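Long-range contacts in cystalysin (Treponema denticola, PDB 1C7N), which is a bacterial pyridoxal-5'-phosphate-binding protein of the aminotransferase class I and II family, with two protein chains in its assembly: residues V298-F309 with L372-L383; H206-Y214 with L321-W329. All coordinates share one frame; numbering follows the deposited sequence.

Interaction 1: residues V298-F309 with L372-L383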
# COMPACT_ATOMS: atom_id res chain seq x y z
N VAL A 298 16.34 26.02 -4.87
CA VAL A 298 15.47 26.38 -5.99
C VAL A 298 14.09 26.83 -5.52
O VAL A 298 13.52 27.80 -6.05
CB VAL A 298 15.31 25.19 -6.97
CG1 VAL A 298 14.40 25.58 -8.11
CG2 VAL A 298 16.68 24.78 -7.51
N ILE A 299 13.55 26.14 -4.51
CA ILE A 299 12.24 26.49 -3.96
C ILE A 299 12.29 27.89 -3.38
O ILE A 299 11.39 28.70 -3.61
CB ILE A 299 11.82 25.49 -2.87
CG1 ILE A 299 11.67 24.09 -3.48
CG2 ILE A 299 10.51 25.93 -2.22
CD1 ILE A 299 11.52 22.98 -2.47
N ASP A 300 13.34 28.17 -2.62
CA ASP A 300 13.53 29.49 -2.01
C ASP A 300 13.62 30.54 -3.13
O ASP A 300 13.04 31.63 -3.03
CB ASP A 300 14.80 29.47 -1.15
CG ASP A 300 15.08 30.80 -0.46
OD1 ASP A 300 14.13 31.49 -0.04
OD2 ASP A 300 16.27 31.14 -0.31
N LYS A 301 14.33 30.21 -4.21
CA LYS A 301 14.44 31.14 -5.33
C LYS A 301 13.05 31.39 -5.93
O LYS A 301 12.68 32.54 -6.22
CB LYS A 301 15.37 30.59 -6.42
CG LYS A 301 16.86 30.66 -6.08
CD LYS A 301 17.34 32.12 -6.00
CE LYS A 301 18.86 32.22 -5.88
NZ LYS A 301 19.39 31.59 -4.64
N ASN A 302 12.28 30.33 -6.10
CA ASN A 302 10.95 30.43 -6.68
C ASN A 302 9.92 31.22 -5.87
O ASN A 302 9.13 31.97 -6.44
CB ASN A 302 10.41 29.03 -7.01
CG ASN A 302 11.13 28.39 -8.18
OD1 ASN A 302 11.88 29.06 -8.90
ND2 ASN A 302 10.90 27.11 -8.39
N GLN A 303 9.91 31.07 -4.54
CA GLN A 303 8.95 31.83 -3.74
C GLN A 303 9.28 33.32 -3.86
O GLN A 303 8.40 34.17 -3.78
CB GLN A 303 9.00 31.40 -2.26
CG GLN A 303 10.33 31.68 -1.58
CD GLN A 303 10.26 31.57 -0.07
OE1 GLN A 303 9.17 31.50 0.52
NE2 GLN A 303 11.42 31.58 0.58
N ARG A 304 10.56 33.64 -4.05
CA ARG A 304 10.96 35.03 -4.19
C ARG A 304 10.58 35.53 -5.59
O ARG A 304 10.20 36.69 -5.77
CB ARG A 304 12.46 35.18 -3.91
CG ARG A 304 12.80 34.93 -2.44
CD ARG A 304 14.29 34.78 -2.17
NE ARG A 304 14.56 34.45 -0.76
CZ ARG A 304 14.41 35.31 0.25
NH1 ARG A 304 14.01 36.55 0.03
NH2 ARG A 304 14.67 34.91 1.50
N ILE A 305 10.63 34.64 -6.58
CA ILE A 305 10.25 35.02 -7.94
C ILE A 305 8.76 35.39 -7.95
O ILE A 305 8.35 36.39 -8.55
CB ILE A 305 10.48 33.85 -8.94
CG1 ILE A 305 11.98 33.61 -9.12
CG2 ILE A 305 9.82 34.16 -10.29
CD1 ILE A 305 12.32 32.47 -10.06
N VAL A 306 7.95 34.59 -7.25
CA VAL A 306 6.51 34.82 -7.17
C VAL A 306 6.23 36.13 -6.44
O VAL A 306 5.50 36.99 -6.93
CB VAL A 306 5.80 33.65 -6.43
CG1 VAL A 306 4.31 33.91 -6.31
CG2 VAL A 306 6.04 32.34 -7.19
N LYS A 307 6.81 36.28 -5.25
CA LYS A 307 6.63 37.49 -4.46
C LYS A 307 6.98 38.72 -5.29
O LYS A 307 6.21 39.68 -5.34
CB LYS A 307 7.52 37.42 -3.21
CG LYS A 307 7.53 38.67 -2.34
CD LYS A 307 8.35 38.43 -1.08
CE LYS A 307 8.75 39.72 -0.39
NZ LYS A 307 7.58 40.56 -0.02
N ASP A 308 8.13 38.68 -5.94
CA ASP A 308 8.57 39.80 -6.77
C ASP A 308 7.64 40.08 -7.93
O ASP A 308 7.36 41.24 -8.25
CB ASP A 308 9.99 39.53 -7.29
CG ASP A 308 10.46 40.62 -8.23
OD1 ASP A 308 10.34 40.45 -9.46
OD2 ASP A 308 10.95 41.66 -7.73
N PHE A 309 7.15 39.02 -8.57
CA PHE A 309 6.25 39.18 -9.71
C PHE A 309 5.05 40.04 -9.38
O PHE A 309 4.70 40.94 -10.15
CB PHE A 309 5.77 37.82 -10.20
CG PHE A 309 4.68 37.91 -11.22
CD1 PHE A 309 4.97 38.27 -12.53
CD2 PHE A 309 3.35 37.70 -10.86
CE1 PHE A 309 3.95 38.41 -13.47
CE2 PHE A 309 2.33 37.84 -11.79
CZ PHE A 309 2.63 38.20 -13.10
N LEU A 372 5.68 25.34 -5.74
CA LEU A 372 6.97 25.90 -6.14
C LEU A 372 8.01 24.88 -6.60
O LEU A 372 9.09 25.27 -7.06
CB LEU A 372 7.57 26.71 -4.99
CG LEU A 372 6.74 27.90 -4.46
CD1 LEU A 372 7.50 28.56 -3.33
CD2 LEU A 372 6.47 28.89 -5.58
N ALA A 373 7.71 23.60 -6.47
CA ALA A 373 8.66 22.55 -6.86
C ALA A 373 8.71 22.32 -8.37
O ALA A 373 8.30 21.26 -8.86
CB ALA A 373 8.33 21.26 -6.14
N ALA A 374 9.24 23.30 -9.09
CA ALA A 374 9.38 23.22 -10.53
C ALA A 374 10.55 24.11 -10.93
O ALA A 374 11.04 24.89 -10.11
CB ALA A 374 8.10 23.71 -11.21
N PRO A 375 11.04 23.98 -12.17
CA PRO A 375 12.17 24.82 -12.58
C PRO A 375 11.74 26.29 -12.55
O PRO A 375 10.59 26.62 -12.86
CB PRO A 375 12.46 24.34 -14.00
CG PRO A 375 12.09 22.88 -13.94
CD PRO A 375 10.77 22.94 -13.18
N SER A 376 12.67 27.16 -12.17
CA SER A 376 12.38 28.59 -12.10
C SER A 376 11.81 29.10 -13.43
O SER A 376 10.85 29.88 -13.45
CB SER A 376 13.66 29.35 -11.73
OG SER A 376 14.13 28.95 -10.45
N SER A 377 12.38 28.64 -14.54
CA SER A 377 11.91 29.06 -15.86
C SER A 377 10.44 28.69 -16.04
O SER A 377 9.68 29.42 -16.68
CB SER A 377 12.73 28.39 -16.96
OG SER A 377 12.59 26.98 -16.91
N VAL A 378 10.04 27.55 -15.48
CA VAL A 378 8.66 27.09 -15.59
C VAL A 378 7.75 27.99 -14.78
O VAL A 378 6.65 28.31 -15.22
CB VAL A 378 8.51 25.63 -15.11
CG1 VAL A 378 7.04 25.26 -15.01
CG2 VAL A 378 9.21 24.69 -16.08
N ILE A 379 8.20 28.39 -13.60
CA ILE A 379 7.42 29.28 -12.75
C ILE A 379 7.24 30.62 -13.48
O ILE A 379 6.16 31.22 -13.44
CB ILE A 379 8.13 29.54 -11.39
CG1 ILE A 379 8.30 28.22 -10.62
CG2 ILE A 379 7.32 30.52 -10.54
CD1 ILE A 379 7.01 27.53 -10.25
N GLN A 380 8.30 31.08 -14.14
CA GLN A 380 8.27 32.35 -14.88
C GLN A 380 7.31 32.29 -16.06
O GLN A 380 6.58 33.25 -16.32
CB GLN A 380 9.68 32.68 -15.38
CG GLN A 380 10.67 32.97 -14.26
CD GLN A 380 10.61 34.41 -13.79
OE1 GLN A 380 9.52 34.98 -13.64
NE2 GLN A 380 11.77 35.00 -13.54
N GLU A 381 7.31 31.17 -16.78
CA GLU A 381 6.40 31.00 -17.92
C GLU A 381 4.96 31.12 -17.44
O GLU A 381 4.14 31.79 -18.07
CB GLU A 381 6.58 29.60 -18.53
CG GLU A 381 7.79 29.44 -19.42
CD GLU A 381 8.03 27.98 -19.79
OE1 GLU A 381 7.04 27.25 -20.00
OE2 GLU A 381 9.21 27.56 -19.87
N SER A 382 4.67 30.47 -16.33
CA SER A 382 3.33 30.46 -15.75
C SER A 382 2.90 31.85 -15.30
O SER A 382 1.77 32.27 -15.57
CB SER A 382 3.28 29.50 -14.57
OG SER A 382 3.69 28.19 -14.95
N LEU A 383 3.79 32.57 -14.62
CA LEU A 383 3.47 33.91 -14.15
C LEU A 383 3.21 34.86 -15.30
O LEU A 383 2.37 35.75 -15.19
CB LEU A 383 4.60 34.44 -13.26
CG LEU A 383 4.83 33.65 -11.97
CD1 LEU A 383 6.09 34.14 -11.28
CD2 LEU A 383 3.62 33.79 -11.05

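Interaction 2: residues H206-Y214 with L321-W329. With PLP (pyridoxal-5'-phosphate), chain I.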
# COMPACT_ATOMS: atom_id res chain seq x y z
N HIS A 206 6.09 17.40 6.06
CA HIS A 206 6.88 18.46 5.43
C HIS A 206 8.04 18.91 6.31
O HIS A 206 8.64 19.95 6.04
CB HIS A 206 6.03 19.70 5.15
CG HIS A 206 4.93 19.50 4.16
ND1 HIS A 206 3.65 19.13 4.53
CD2 HIS A 206 4.90 19.67 2.82
CE1 HIS A 206 2.88 19.10 3.45
NE2 HIS A 206 3.61 19.43 2.40
N PHE A 207 8.38 18.17 7.36
CA PHE A 207 9.44 18.67 8.23
C PHE A 207 10.87 18.77 7.70
O PHE A 207 11.73 19.33 8.38
CB PHE A 207 9.39 18.00 9.63
CG PHE A 207 9.90 16.57 9.68
CD1 PHE A 207 9.96 15.91 10.91
CD2 PHE A 207 10.30 15.89 8.54
CE1 PHE A 207 10.43 14.59 11.00
CE2 PHE A 207 10.77 14.57 8.62
CZ PHE A 207 10.83 13.93 9.86
N ASP A 208 11.13 18.27 6.49
CA ASP A 208 12.48 18.39 5.92
C ASP A 208 12.52 19.53 4.91
O ASP A 208 13.59 19.91 4.43
CB ASP A 208 12.90 17.12 5.18
CG ASP A 208 12.96 15.91 6.07
OD1 ASP A 208 13.56 15.99 7.16
OD2 ASP A 208 12.41 14.86 5.67
N LEU A 209 11.35 20.08 4.59
CA LEU A 209 11.25 21.17 3.62
C LEU A 209 11.05 22.51 4.31
O LEU A 209 9.96 23.10 4.29
CB LEU A 209 10.10 20.88 2.64
CG LEU A 209 10.31 19.62 1.79
CD1 LEU A 209 9.00 19.12 1.22
CD2 LEU A 209 11.31 19.91 0.68
N ILE A 210 12.13 22.98 4.93
CA ILE A 210 12.13 24.25 5.67
C ILE A 210 12.95 25.29 4.92
O ILE A 210 14.04 25.00 4.43
CB ILE A 210 12.74 24.06 7.07
CG1 ILE A 210 12.08 22.87 7.78
CG2 ILE A 210 12.58 25.33 7.89
CD1 ILE A 210 10.59 23.01 7.97
N MET A 211 12.42 26.51 4.82
CA MET A 211 13.14 27.57 4.13
C MET A 211 14.26 28.09 5.03
O MET A 211 14.19 27.98 6.26
CB MET A 211 12.20 28.72 3.76
CG MET A 211 11.16 28.36 2.72
SD MET A 211 11.89 27.74 1.19
CE MET A 211 11.60 25.97 1.37
N PRO A 212 15.32 28.65 4.43
CA PRO A 212 16.46 29.19 5.19
C PRO A 212 16.04 30.12 6.32
O PRO A 212 15.16 30.96 6.15
CB PRO A 212 17.27 29.91 4.11
CG PRO A 212 17.03 29.05 2.91
CD PRO A 212 15.54 28.81 2.98
N GLY A 213 16.68 29.96 7.48
CA GLY A 213 16.37 30.79 8.62
C GLY A 213 15.41 30.18 9.62
O GLY A 213 15.50 30.44 10.82
N TYR A 214 14.47 29.37 9.14
CA TYR A 214 13.51 28.76 10.03
C TYR A 214 13.98 27.41 10.56
O TYR A 214 14.83 26.76 9.96
CB TYR A 214 12.16 28.64 9.33
CG TYR A 214 11.68 29.99 8.87
CD1 TYR A 214 11.95 30.45 7.58
CD2 TYR A 214 11.04 30.86 9.76
CE1 TYR A 214 11.61 31.75 7.19
CE2 TYR A 214 10.70 32.15 9.38
CZ TYR A 214 10.99 32.59 8.10
OH TYR A 214 10.67 33.88 7.74
N LEU A 321 6.65 35.29 1.58
CA LEU A 321 7.55 34.15 1.63
C LEU A 321 6.99 33.18 2.66
O LEU A 321 6.28 33.59 3.58
CB LEU A 321 8.96 34.60 2.05
CG LEU A 321 9.64 35.64 1.16
CD1 LEU A 321 11.08 35.81 1.61
CD2 LEU A 321 9.60 35.20 -0.30
N ILE A 322 7.29 31.90 2.51
CA ILE A 322 6.82 30.89 3.45
C ILE A 322 7.98 30.42 4.32
O ILE A 322 9.14 30.68 4.01
CB ILE A 322 6.23 29.69 2.70
CG1 ILE A 322 7.26 29.14 1.71
CG2 ILE A 322 4.94 30.10 1.98
CD1 ILE A 322 6.78 27.95 0.92
N GLU A 323 7.66 29.73 5.41
CA GLU A 323 8.69 29.24 6.32
C GLU A 323 9.05 27.78 6.03
O GLU A 323 10.19 27.35 6.24
CB GLU A 323 8.20 29.38 7.77
CG GLU A 323 7.53 30.72 8.06
CD GLU A 323 7.15 30.89 9.52
OE1 GLU A 323 6.76 29.89 10.17
OE2 GLU A 323 7.22 32.04 10.02
N GLY A 324 8.07 27.02 5.53
CA GLY A 324 8.28 25.62 5.23
C GLY A 324 7.37 25.12 4.11
O GLY A 324 6.45 25.82 3.71
N THR A 325 7.62 23.89 3.66
CA THR A 325 6.90 23.26 2.55
C THR A 325 7.33 24.01 1.29
O THR A 325 7.98 25.06 1.38
CB THR A 325 5.34 23.38 2.65
OG1 THR A 325 4.94 24.69 2.22
CG2 THR A 325 4.84 23.11 4.07
N TYR A 326 6.98 23.48 0.12
CA TYR A 326 7.29 24.17 -1.14
C TYR A 326 5.98 24.68 -1.75
O TYR A 326 5.89 24.92 -2.95
CB TYR A 326 8.02 23.26 -2.14
CG TYR A 326 7.37 21.93 -2.47
CD1 TYR A 326 7.97 20.73 -2.07
CD2 TYR A 326 6.20 21.85 -3.24
CE1 TYR A 326 7.43 19.50 -2.42
CE2 TYR A 326 5.64 20.62 -3.59
CZ TYR A 326 6.27 19.44 -3.17
OH TYR A 326 5.73 18.21 -3.49
N LEU A 327 4.98 24.88 -0.89
CA LEU A 327 3.65 25.35 -1.29
C LEU A 327 3.40 26.78 -0.77
O LEU A 327 3.25 27.00 0.43
CB LEU A 327 2.60 24.38 -0.74
CG LEU A 327 2.84 22.91 -1.11
CD1 LEU A 327 1.96 21.99 -0.27
CD2 LEU A 327 2.55 22.71 -2.59
N GLN A 328 3.36 27.74 -1.69
CA GLN A 328 3.18 29.15 -1.33
C GLN A 328 1.72 29.59 -1.36
O GLN A 328 0.95 29.19 -2.23
CB GLN A 328 4.04 30.01 -2.27
CG GLN A 328 4.12 31.49 -1.93
CD GLN A 328 5.24 32.18 -2.70
OE1 GLN A 328 5.65 31.72 -3.76
NE2 GLN A 328 5.73 33.31 -2.17
N TRP A 329 1.35 30.42 -0.39
CA TRP A 329 -0.03 30.89 -0.22
C TRP A 329 -0.17 32.30 -0.78
O TRP A 329 0.33 33.26 -0.20
CB TRP A 329 -0.36 30.88 1.28
CG TRP A 329 -1.82 30.85 1.68
CD1 TRP A 329 -2.42 31.66 2.61
CD2 TRP A 329 -2.82 29.90 1.28
NE1 TRP A 329 -3.72 31.26 2.82
CE2 TRP A 329 -3.99 30.18 2.02
CE3 TRP A 329 -2.84 28.83 0.37
CZ2 TRP A 329 -5.17 29.44 1.88
CZ3 TRP A 329 -4.01 28.09 0.24
CH2 TRP A 329 -5.16 28.40 0.99
N1 PLP I . -0.12 15.31 4.95
C2 PLP I . 0.04 16.60 4.39
C2A PLP I . -0.16 17.74 5.36
C3 PLP I . 0.45 16.65 2.99
O3 PLP I . 0.47 17.89 2.49
C4 PLP I . 0.73 15.45 2.29
C4A PLP I . 1.24 15.46 0.92
C5 PLP I . 0.56 14.15 3.02
C6 PLP I . 0.12 14.12 4.31
C5A PLP I . 1.21 12.93 2.36
O4P PLP I . 0.51 11.79 2.06
P PLP I . 1.47 10.61 1.48
O1P PLP I . 0.50 9.68 0.91
O2P PLP I . 2.24 10.01 2.64
O3P PLP I . 2.38 11.15 0.46
O HOH W 1 7.92 34.26 8.35

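Interaction 1: residues V298-F309 with L372-L383
Asn302 turns its flat amide into the loop that leads into helix 376-393, and every polar atom of that amide is used. Asn302 ND2 gives one hydrogen to Leu372 O (2.9 Å), a nearly straight bond lying in the amide plane, and the other to Ala374 O (2.8 Å), at a more bent 135°. From the far side of the amide Ser376 OG, in the first turn of the helix, donates to Asn302 OD1 at 2.7 Å. With CG beside the backbone N (chi1 -70°) the group extends across the helix-helix groove, and the three bonds together fix its rotation. Leu372 O is shared, since it also accepts from Ala374 N and closes the inverse gamma turn centred on Ala373.

Packing is tight on the inner side of the groove. Leu372 forks over helix 289-313: Leu372 CD1 presses against Gln303 CB at 3.4 Å, whereas CD2 meets Val306 CG2. The same methyl of Val306 touches Ile379 CG2. Farther along, Leu383 lies against Phe309, its CB over the centre of the ring face (3.9 Å from the centroid), while CD1 touches both Phe309 CB and Ile305 CG2. The outer side is looser and more polar: the exposed Gln380 bends at chi2 to bring OE1 within 3.5 Å of Ile305 CG2, and Ile305 CD1 rests on Ser376 CB.

The two helix segments run nearly parallel, crossing at -19° with axes 10.0 Å apart. Val306 of helix 289-313 and Leu372 of the loop before helix 376-393 pack against strand 327-331, Val306 on Gln328 and Ile330, Leu372 on Gln328; Phe309 also reaches Leu386 and Asn387, farther along helix 376-393.

Interaction 2: residues H206-Y214 with L321-W329
A single beta bridge, Ile210 to Gly324, ties the loop after strand 199-203 to the chain entering strand 327-331, beside the pyridoxal-5'-phosphate pocket of this aminotransferase-family protein. Two backbone bonds flank the bridge: Thr325 N to Leu209 O at 2.5 Å, and Met211 N to Glu323 O at 2.8 Å. Ile210 CA and Gly324 CA are 4.1 Å apart.

At the pocket end, Thr325 lays its CG2 methyl over one face of the His206 imidazole, 3.9 Å from the centroid and offset toward the rim. The methyl thus packs on the face of a pocket residue whose ring edge is turned to pyridoxal-5'-phosphate. An ST turn shapes this corner: Thr325 OG1, held between its backbone N and carbonyl carbon (chi1 79°), accepts from Leu327 N. Nearby, Leu209 CD1 packs obliquely on the Tyr326 ring.

Met211 CG sits against Ile322 O at 3.3 Å. At the opposite end, Glu323 CB makes a CH-pi contact over the centre of the exposed Tyr214 ring, and the Glu323 carboxylate stacks on that ring, the planes 30° apart. The carboxylate is anchored outside the contact by Arg179, Val180 N and Tyr148. A water also links the two side chains, donating to Glu323 OE2 (2.9 Å) and hydrogen-bonded to Tyr214 OH (2.8 Å).

How the interactions relate
The centres of the two interactions lie about 14 Å apart, and their segments alternate along the chain: 206-214, 298-309, 321-329, then 372-383. Helix 289-313 of interaction 1 is followed directly by strand 327-331 of interaction 2, and that strand pairs antiparallel with 367-371, which runs into the loop of 372-383. The contacts also touch directly, through probable hydrogen bonds from Ile322 N to Gln303 OE1 and from Leu372 N to Tyr326 O. Interaction 1 joins helix 376-393 and its lead-in loop to helix 289-313, which packs on the small three-stranded sheet through Val306, while interaction 2 connects the lead-in to that sheet with a loop of the large seven-stranded sheet, next to pyridoxal-5'-phosphate.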